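Local structure of similarities with probable monooxygenase (Photorhabdus luminescens, 4HB9) at residues F132-H137 and K144-D149; G5-G10 and D156-A161. The protein binds flavin-adenine dinucleotide and is probably a flavin-dependent monooxygenase of the aromatic-ring hydroxylase type. All coordinates share one frame; numbering follows the deposited sequence.

Interaction 1: F132-H137 and K144-D149; sequences FVRYEH and KIFFAD. With FAD (flavin-adenine dinucleotide), chain B.
Phe146 O takes two amide hydrogens, a firm bond from Val133 N at 2.9 Å and a weak one from Arg134 N at 3.5 Å, and this shared carbonyl defines a classic beta bulge in the antiparallel hairpin 132-137/143-147. Beyond the bulge the ladder is regular: Phe146 N returns a bond to Arg134 O, and Glu136 and Lys144 exchange a pair. On the face carrying Arg134, Glu136 and Phe146, the Arg134 guanidinium lies flat over the Phe146 ring, planes 18° apart and CZ 3.8 Å from the ring centroid, a cation-pi stack. Arg134 reaches it because CG stands between backbone N and carbonyl carbon (chi1 68°), with the chain extended to NE. A 2.8 Å salt bridge from Arg134 NH1 to Glu136 OE2 probably helps fix the rotation of the guanidinium: OE2 lies in the guanidinium plane, whereas NH1 comes from above the carboxylate plane. Glu136 OE1 sits at the Phe146 ring edge. Ile145, on the face shared with Tyr135, brings CG2 to the edge of the Phe132 ring. The Phe132 backbone makes two hydrogen bonds to the FAD adenine: its N donates to FAD N1A at 2.9 Å, and FAD N6A donates to Phe132 O at 3.2 Å.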
loop_
_atom_site.group_PDB
_atom_site.type_symbol
_atom_site.label_atom_id
_atom_site.label_comp_id
_atom_site.label_asym_id
_atom_site.label_seq_id
_atom_site.Cartn_x
_atom_site.Cartn_y
_atom_site.Cartn_z
ATOM N N PHE A 132 -12.847 7.867 13.210
ATOM C CA PHE A 132 -12.104 8.785 14.036
ATOM C C PHE A 132 -12.280 10.221 13.530
ATOM O O PHE A 132 -12.216 10.482 12.327
ATOM C CB PHE A 132 -10.624 8.415 14.057
ATOM C CG PHE A 132 -9.759 9.476 14.625
ATOM C CD1 PHE A 132 -9.419 9.464 15.961
ATOM C CD2 PHE A 132 -9.320 10.520 13.832
ATOM C CE1 PHE A 132 -8.629 10.468 16.497
ATOM C CE2 PHE A 132 -8.532 11.528 14.354
ATOM C CZ PHE A 132 -8.178 11.499 15.693
ATOM N N VAL A 133 -12.511 11.140 14.462
ATOM C CA VAL A 133 -12.626 12.572 14.158
ATOM C C VAL A 133 -11.524 13.375 14.880
ATOM O O VAL A 133 -10.868 14.219 14.275
ATOM C CB VAL A 133 -14.022 13.109 14.557
ATOM C CG1 VAL A 133 -14.077 14.630 14.459
ATOM C CG2 VAL A 133 -15.113 12.476 13.690
ATOM N N ARG A 134 -11.305 13.110 16.164
ATOM C CA ARG A 134 -10.247 13.772 16.924
ATOM C C ARG A 134 -9.941 13.057 18.219
ATOM O O ARG A 134 -10.688 12.201 18.652
ATOM C CB ARG A 134 -10.616 15.238 17.231
ATOM C CG ARG A 134 -11.773 15.397 18.189
ATOM C CD ARG A 134 -12.217 16.861 18.330
ATOM N NE ARG A 134 -13.439 16.913 19.131
ATOM C CZ ARG A 134 -13.484 17.083 20.449
ATOM N NH1 ARG A 134 -12.370 17.257 21.160
ATOM N NH2 ARG A 134 -14.657 17.090 21.062
ATOM N N TYR A 135 -8.829 13.431 18.843
ATOM C CA TYR A 135 -8.523 12.977 20.171
ATOM C C TYR A 135 -8.243 14.140 21.110
ATOM O O TYR A 135 -7.928 15.262 20.658
ATOM C CB TYR A 135 -7.314 12.051 20.154
ATOM C CG TYR A 135 -6.027 12.723 19.755
ATOM C CD1 TYR A 135 -5.248 13.407 20.696
ATOM C CD2 TYR A 135 -5.574 12.664 18.446
ATOM C CE1 TYR A 135 -4.055 14.015 20.337
ATOM C CE2 TYR A 135 -4.383 13.260 18.071
ATOM C CZ TYR A 135 -3.632 13.942 19.014
ATOM O OH TYR A 135 -2.447 14.521 18.649
ATOM N N GLU A 136 -8.346 13.841 22.407
ATOM C CA GLU A 136 -7.995 14.762 23.486
ATOM C C GLU A 136 -7.185 14.051 24.547
ATOM O O GLU A 136 -7.555 12.966 24.988
ATOM C CB GLU A 136 -9.249 15.274 24.201
ATOM C CG GLU A 136 -10.070 16.298 23.456
ATOM C CD GLU A 136 -11.234 16.833 24.281
ATOM O OE1 GLU A 136 -11.559 16.233 25.334
ATOM O OE2 GLU A 136 -11.834 17.849 23.852
ATOM N N HIS A 137 -6.121 14.682 25.013
ATOM C CA HIS A 137 -5.405 14.165 26.170
ATOM C C HIS A 137 -6.253 14.353 27.425
ATOM O O HIS A 137 -6.872 15.399 27.594
ATOM C CB HIS A 137 -4.055 14.852 26.309
ATOM C CG HIS A 137 -3.028 14.314 25.366
ATOM N ND1 HIS A 137 -2.505 13.046 25.492
ATOM C CD2 HIS A 137 -2.442 14.859 24.275
ATOM C CE1 HIS A 137 -1.630 12.834 24.523
ATOM N NE2 HIS A 137 -1.575 13.918 23.770
ATOM N N LYS A 144 -8.602 10.377 25.020
ATOM C CA LYS A 144 -10.009 10.241 24.716
ATOM C C LYS A 144 -10.131 10.345 23.198
ATOM O O LYS A 144 -9.684 11.323 22.620
ATOM C CB LYS A 144 -10.831 11.347 25.412
ATOM C CG LYS A 144 -12.327 11.192 25.226
ATOM C CD LYS A 144 -13.104 12.168 26.092
ATOM C CE LYS A 144 -14.589 11.840 26.075
ATOM N NZ LYS A 144 -15.439 12.890 26.723
ATOM N N ILE A 145 -10.732 9.331 22.577
ATOM C CA ILE A 145 -10.946 9.316 21.133
ATOM C C ILE A 145 -12.401 9.617 20.835
ATOM O O ILE A 145 -13.276 8.992 21.414
ATOM C CB ILE A 145 -10.643 7.923 20.518
ATOM C CG1 ILE A 145 -9.295 7.381 21.009
ATOM C CG2 ILE A 145 -10.657 8.019 18.993
ATOM C CD1 ILE A 145 -9.147 5.875 20.801
ATOM N N PHE A 146 -12.658 10.548 19.913
ATOM C CA PHE A 146 -14.018 10.862 19.483
ATOM C C PHE A 146 -14.295 10.350 18.076
ATOM O O PHE A 146 -13.514 10.609 17.177
ATOM C CB PHE A 146 -14.210 12.380 19.453
ATOM C CG PHE A 146 -14.048 13.037 20.799
ATOM C CD1 PHE A 146 -15.154 13.370 21.563
ATOM C CD2 PHE A 146 -12.793 13.300 21.309
ATOM C CE1 PHE A 146 -15.012 13.983 22.802
ATOM C CE2 PHE A 146 -12.640 13.902 22.555
ATOM C CZ PHE A 146 -13.752 14.253 23.301
ATOM N N PHE A 147 -15.441 9.707 17.892
ATOM C CA PHE A 147 -15.862 9.195 16.597
ATOM C C PHE A 147 -17.004 9.989 15.984
ATOM O O PHE A 147 -17.710 10.731 16.671
ATOM C CB PHE A 147 -16.211 7.714 16.728
ATOM C CG PHE A 147 -15.100 6.912 17.311
ATOM C CD1 PHE A 147 -14.001 6.569 16.535
ATOM C CD2 PHE A 147 -15.116 6.545 18.643
ATOM C CE1 PHE A 147 -12.941 5.853 17.070
ATOM C CE2 PHE A 147 -14.061 5.827 19.189
ATOM C CZ PHE A 147 -12.973 5.476 18.400
ATOM N N ALA A 148 -17.173 9.848 14.673
ATOM C CA ALA A 148 -18.127 10.677 13.910
ATOM C C ALA A 148 -19.579 10.474 14.344
ATOM O O ALA A 148 -20.415 11.370 14.190
ATOM C CB ALA A 148 -18.013 10.378 12.428
ATOM N N ASP A 149 -19.877 9.283 14.849
ATOM C CA ASP A 149 -21.235 8.979 15.317
ATOM C C ASP A 149 -21.505 9.548 16.714
ATOM O O ASP A 149 -22.607 9.362 17.262
ATOM C CB ASP A 149 -21.513 7.468 15.291
ATOM C CG ASP A 149 -20.704 6.682 16.326
ATOM O OD1 ASP A 149 -19.782 7.219 16.990
ATOM O OD2 ASP A 149 -20.998 5.476 16.465
HETATM P PA FAD B . -4.504 1.203 4.598
HETATM O O1A FAD B . -4.159 -0.238 4.326
HETATM O O2A FAD B . -5.004 2.174 3.584
HETATM O O5B FAD B . -5.494 1.239 5.855
HETATM C C5B FAD B . -6.028 2.447 6.363
HETATM C C4B FAD B . -7.284 2.038 7.108
HETATM O O4B FAD B . -7.730 3.152 7.904
HETATM C C3B FAD B . -8.445 1.629 6.180
HETATM O O3B FAD B . -9.075 0.428 6.625
HETATM C C2B FAD B . -9.368 2.827 6.278
HETATM O O2B FAD B . -10.740 2.556 6.059
HETATM C C1B FAD B . -9.124 3.273 7.727
HETATM N N9A FAD B . -9.468 4.661 8.040
HETATM C C8A FAD B . -9.152 5.775 7.329
HETATM N N7A FAD B . -9.579 6.901 7.970
HETATM C C5A FAD B . -10.183 6.482 9.103
HETATM C C6A FAD B . -10.863 7.168 10.218
HETATM N N6A FAD B . -10.956 8.517 10.154
HETATM N N1A FAD B . -11.382 6.418 11.212
HETATM C C2A FAD B . -11.247 5.072 11.225
HETATM N N3A FAD B . -10.639 4.373 10.247
HETATM C C4A FAD B . -10.092 5.027 9.169
HETATM N N1 FAD B . 2.338 -1.922 -1.406
HETATM C C2 FAD B . 3.330 -2.840 -1.451
HETATM O O2 FAD B . 4.177 -2.950 -0.497
HETATM N N3 FAD B . 3.437 -3.667 -2.508
HETATM C C4 FAD B . 2.649 -3.627 -3.588
HETATM O O4 FAD B . 2.828 -4.435 -4.538
HETATM C C4X FAD B . 1.577 -2.630 -3.631
HETATM N N5 FAD B . 0.716 -2.527 -4.684
HETATM C C5X FAD B . -0.250 -1.580 -4.672
HETATM C C6 FAD B . -1.119 -1.445 -5.748
HETATM C C7 FAD B . -2.130 -0.481 -5.754
HETATM C C7M FAD B . -3.078 -0.335 -6.928
HETATM C C8 FAD B . -2.275 0.425 -4.602
HETATM C C8M FAD B . -3.367 1.472 -4.572
HETATM C C9 FAD B . -1.408 0.296 -3.521
HETATM C C9A FAD B . -0.399 -0.667 -3.498
HETATM N N10 FAD B . 0.480 -0.790 -2.398
HETATM C C10 FAD B . 1.481 -1.754 -2.436
HETATM C "C1'" FAD B . 0.418 0.112 -1.230
HETATM C "C2'" FAD B . -0.390 -0.463 -0.068
HETATM O "O2'" FAD B . -1.654 -0.931 -0.507
HETATM C "C3'" FAD B . -0.590 0.628 0.982
HETATM O "O3'" FAD B . 0.642 1.329 1.152
HETATM C "C4'" FAD B . -1.000 0.017 2.314
HETATM O "O4'" FAD B . -2.382 -0.283 2.243
HETATM C "C5'" FAD B . -0.766 0.956 3.479
HETATM O "O5'" FAD B . -1.185 0.282 4.647
HETATM P P FAD B . -1.879 1.159 5.804
HETATM O O1P FAD B . -2.289 0.142 6.842
HETATM O O2P FAD B . -0.964 2.300 6.165
HETATM O O3P FAD B . -3.173 1.880 5.188
#

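Interaction 2: G5-G10 and D156-A161; sequences GIIGAG and DVLVGA. With FAD (flavin-adenine dinucleotide), chain B; EDO (1,2-ethanediol), chain L.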
loop_
_atom_site.group_PDB
_atom_site.type_symbol
_atom_site.label_atom_id
_atom_site.label_comp_id
_atom_site.label_asym_id
_atom_site.label_seq_id
_atom_site.Cartn_x
_atom_site.Cartn_y
_atom_site.Cartn_z
ATOM N N GLY A 5 -5.108 1.763 21.425
ATOM C CA GLY A 5 -6.164 2.006 20.454
ATOM C C GLY A 5 -5.533 2.299 19.115
ATOM O O GLY A 5 -4.643 3.153 19.030
ATOM N N ILE A 6 -6.004 1.595 18.080
ATOM C CA ILE A 6 -5.488 1.756 16.719
ATOM C C ILE A 6 -6.627 2.283 15.839
ATOM O O ILE A 6 -7.735 1.713 15.834
ATOM C CB ILE A 6 -4.992 0.411 16.129
ATOM C CG1 ILE A 6 -3.896 -0.197 17.000
ATOM C CG2 ILE A 6 -4.493 0.622 14.688
ATOM C CD1 ILE A 6 -3.545 -1.651 16.671
ATOM N N ILE A 7 -6.384 3.384 15.134
ATOM C CA ILE A 7 -7.337 3.869 14.132
ATOM C C ILE A 7 -6.950 3.249 12.791
ATOM O O ILE A 7 -5.841 3.505 12.284
ATOM C CB ILE A 7 -7.363 5.397 13.989
ATOM C CG1 ILE A 7 -7.499 6.096 15.364
ATOM C CG2 ILE A 7 -8.516 5.802 13.096
ATOM C CD1 ILE A 7 -8.640 5.633 16.239
ATOM N N GLY A 8 -7.853 2.420 12.252
ATOM C CA GLY A 8 -7.649 1.778 10.954
ATOM C C GLY A 8 -7.331 0.295 11.002
ATOM O O GLY A 8 -6.290 -0.115 11.522
ATOM N N ALA A 9 -8.244 -0.504 10.454
ATOM C CA ALA A 9 -8.019 -1.926 10.233
ATOM C C ALA A 9 -7.550 -2.154 8.797
ATOM O O ALA A 9 -8.171 -2.905 8.023
ATOM C CB ALA A 9 -9.266 -2.716 10.493
ATOM N N GLY A 10 -6.461 -1.482 8.448
ATOM C CA GLY A 10 -5.779 -1.699 7.170
ATOM C C GLY A 10 -4.640 -2.676 7.335
ATOM O O GLY A 10 -4.577 -3.441 8.293
ATOM N N ASP A 156 -4.788 4.227 26.387
ATOM C CA ASP A 156 -3.521 4.690 26.959
ATOM C C ASP A 156 -2.485 5.071 25.895
ATOM O O ASP A 156 -1.583 5.856 26.156
ATOM C CB ASP A 156 -2.976 3.609 27.894
ATOM C CG ASP A 156 -3.974 3.246 28.980
ATOM O OD1 ASP A 156 -4.429 4.161 29.686
ATOM O OD2 ASP A 156 -4.362 2.080 29.081
ATOM N N VAL A 157 -2.615 4.488 24.698
ATOM C CA VAL A 157 -1.724 4.755 23.579
ATOM C C VAL A 157 -2.615 4.818 22.349
ATOM O O VAL A 157 -3.516 3.989 22.186
ATOM C CB VAL A 157 -0.688 3.633 23.391
ATOM C CG1 VAL A 157 0.097 3.797 22.084
ATOM C CG2 VAL A 157 0.275 3.577 24.562
ATOM N N LEU A 158 -2.395 5.804 21.492
ATOM C CA LEU A 158 -3.196 5.930 20.273
ATOM C C LEU A 158 -2.284 5.778 19.083
ATOM O O LEU A 158 -1.291 6.495 18.955
ATOM C CB LEU A 158 -3.899 7.285 20.193
ATOM C CG LEU A 158 -4.755 7.560 18.949
ATOM C CD1 LEU A 158 -5.944 6.619 18.855
ATOM C CD2 LEU A 158 -5.235 9.008 18.966
ATOM N N VAL A 159 -2.633 4.855 18.189
ATOM C CA VAL A 159 -1.833 4.677 16.986
ATOM C C VAL A 159 -2.671 4.999 15.760
ATOM O O VAL A 159 -3.705 4.377 15.536
ATOM C CB VAL A 159 -1.304 3.233 16.847
ATOM C CG1 VAL A 159 -0.435 3.136 15.611
ATOM C CG2 VAL A 159 -0.530 2.816 18.066
ATOM N N GLY A 160 -2.217 5.976 14.976
ATOM C CA GLY A 160 -2.865 6.328 13.724
ATOM C C GLY A 160 -2.320 5.417 12.646
ATOM O O GLY A 160 -1.181 5.576 12.213
ATOM N N ALA A 161 -3.131 4.430 12.259
ATOM C CA ALA A 161 -2.843 3.543 11.120
ATOM C C ALA A 161 -3.914 3.758 10.060
ATOM O O ALA A 161 -4.417 2.807 9.435
ATOM C CB ALA A 161 -2.799 2.100 11.588
HETATM P PA FAD B . -4.504 1.203 4.598
HETATM O O1A FAD B . -4.159 -0.238 4.326
HETATM O O2A FAD B . -5.004 2.174 3.584
HETATM O O5B FAD B . -5.494 1.239 5.855
HETATM C C5B FAD B . -6.028 2.447 6.363
HETATM C C4B FAD B . -7.284 2.038 7.108
HETATM O O4B FAD B . -7.730 3.152 7.904
HETATM C C3B FAD B . -8.445 1.629 6.180
HETATM O O3B FAD B . -9.075 0.428 6.625
HETATM C C2B FAD B . -9.368 2.827 6.278
HETATM O O2B FAD B . -10.740 2.556 6.059
HETATM C C1B FAD B . -9.124 3.273 7.727
HETATM N N9A FAD B . -9.468 4.661 8.040
HETATM C C8A FAD B . -9.152 5.775 7.329
HETATM N N7A FAD B . -9.579 6.901 7.970
HETATM C C5A FAD B . -10.183 6.482 9.103
HETATM C C6A FAD B . -10.863 7.168 10.218
HETATM N N6A FAD B . -10.956 8.517 10.154
HETATM N N1A FAD B . -11.382 6.418 11.212
HETATM C C2A FAD B . -11.247 5.072 11.225
HETATM N N3A FAD B . -10.639 4.373 10.247
HETATM C C4A FAD B . -10.092 5.027 9.169
HETATM N N1 FAD B . 2.338 -1.922 -1.406
HETATM C C2 FAD B . 3.330 -2.840 -1.451
HETATM O O2 FAD B . 4.177 -2.950 -0.497
HETATM N N3 FAD B . 3.437 -3.667 -2.508
HETATM C C4 FAD B . 2.649 -3.627 -3.588
HETATM O O4 FAD B . 2.828 -4.435 -4.538
HETATM C C4X FAD B . 1.577 -2.630 -3.631
HETATM N N5 FAD B . 0.716 -2.527 -4.684
HETATM C C5X FAD B . -0.250 -1.580 -4.672
HETATM C C6 FAD B . -1.119 -1.445 -5.748
HETATM C C7 FAD B . -2.130 -0.481 -5.754
HETATM C C7M FAD B . -3.078 -0.335 -6.928
HETATM C C8 FAD B . -2.275 0.425 -4.602
HETATM C C8M FAD B . -3.367 1.472 -4.572
HETATM C C9 FAD B . -1.408 0.296 -3.521
HETATM C C9A FAD B . -0.399 -0.667 -3.498
HETATM N N10 FAD B . 0.480 -0.790 -2.398
HETATM C C10 FAD B . 1.481 -1.754 -2.436
HETATM C "C1'" FAD B . 0.418 0.112 -1.230
HETATM C "C2'" FAD B . -0.390 -0.463 -0.068
HETATM O "O2'" FAD B . -1.654 -0.931 -0.507
HETATM C "C3'" FAD B . -0.590 0.628 0.982
HETATM O "O3'" FAD B . 0.642 1.329 1.152
HETATM C "C4'" FAD B . -1.000 0.017 2.314
HETATM O "O4'" FAD B . -2.382 -0.283 2.243
HETATM C "C5'" FAD B . -0.766 0.956 3.479
HETATM O "O5'" FAD B . -1.185 0.282 4.647
HETATM P P FAD B . -1.879 1.159 5.804
HETATM O O1P FAD B . -2.289 0.142 6.842
HETATM O O2P FAD B . -0.964 2.300 6.165
HETATM O O3P FAD B . -3.173 1.880 5.188
HETATM C C1 EDO L . -11.905 -2.978 5.638
HETATM O O1 EDO L . -11.255 -3.010 6.911
HETATM C C2 EDO L . -12.087 -1.526 5.255
HETATM O O2 EDO L . -10.818 -0.913 4.988
HETATM O O HOH W 1 -4.055 0.073 8.953
#
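Ile7 CG1 packs against Leu158 CD1 at 3.9 Å, across neighbouring parallel strands within the five-stranded sheet of the Rossmann-type fold, while Ile7 CG2 lies over a face of the FAD adenine, 3.4 Å from FAD C2A. Ile7 can serve both partners because CG2 is anti to the backbone N while CG1 turns beside it (chi1 -50°). Next along the chain, glycines of what is consistent with a GxGxxG motif (Gly8, Gly10, Gly13) bring bare backbone up to the cofactor: Gly8 CA is 3.3 Å from FAD O4B and Gly10 CA 3.2 Å from FAD O5B. Gly10 is the N-cap of helix 11-22. A water joins the two segments here, bonded to Ala161 O and FAD O1P at 2.8 Å each and weakly to Gly10 N.

Behind this first shell stands the ladder between strands 3-7 and 157-160. Gly5 N bonds to Val157 O, Val159 N to Gly5 O, and Ile7 N to Val159 O, all fairly straight; the last rung, Ala161 N to Ile7 O at 2.9 Å, is more bent, at 134°. On the face of Ile6 and Val159, Ile6 CG2 meets Ala161 CB at 3.8 Å, with Leu16 of helix 11-22 packed over Ile6 and Val159. The chemistry is thus divided: apolar side chains and backbone hydrogen bonds join the two strands, while the sugar and diphosphate are met by glycine backbone and a bridging water.

How the interactions relate
The antiparallel hairpin of interaction 1 packs on the parallel ladder of interaction 2, their centres about 12 Å apart. Four apolar pairs make the seam: Phe132 CB with Ile7 CG2 at 3.5 Å, Tyr135 CD2 with Leu158 CD2 at 3.7 Å, Ile145 CD1 with Leu158 CD1 at 3.8 Å, and Ile145 CG2 with Ile7 CD1. Along the chain, interaction 1 is nested within the long loop that interaction 2 closes. Both meet the adenosine end of FAD, one at adenine N1A and N6A, the other over the face of the base and along the ribose, and interaction 2 extends to the diphosphate. Glu31 and Gly12 bind the same cofactor by hydrogen bonds.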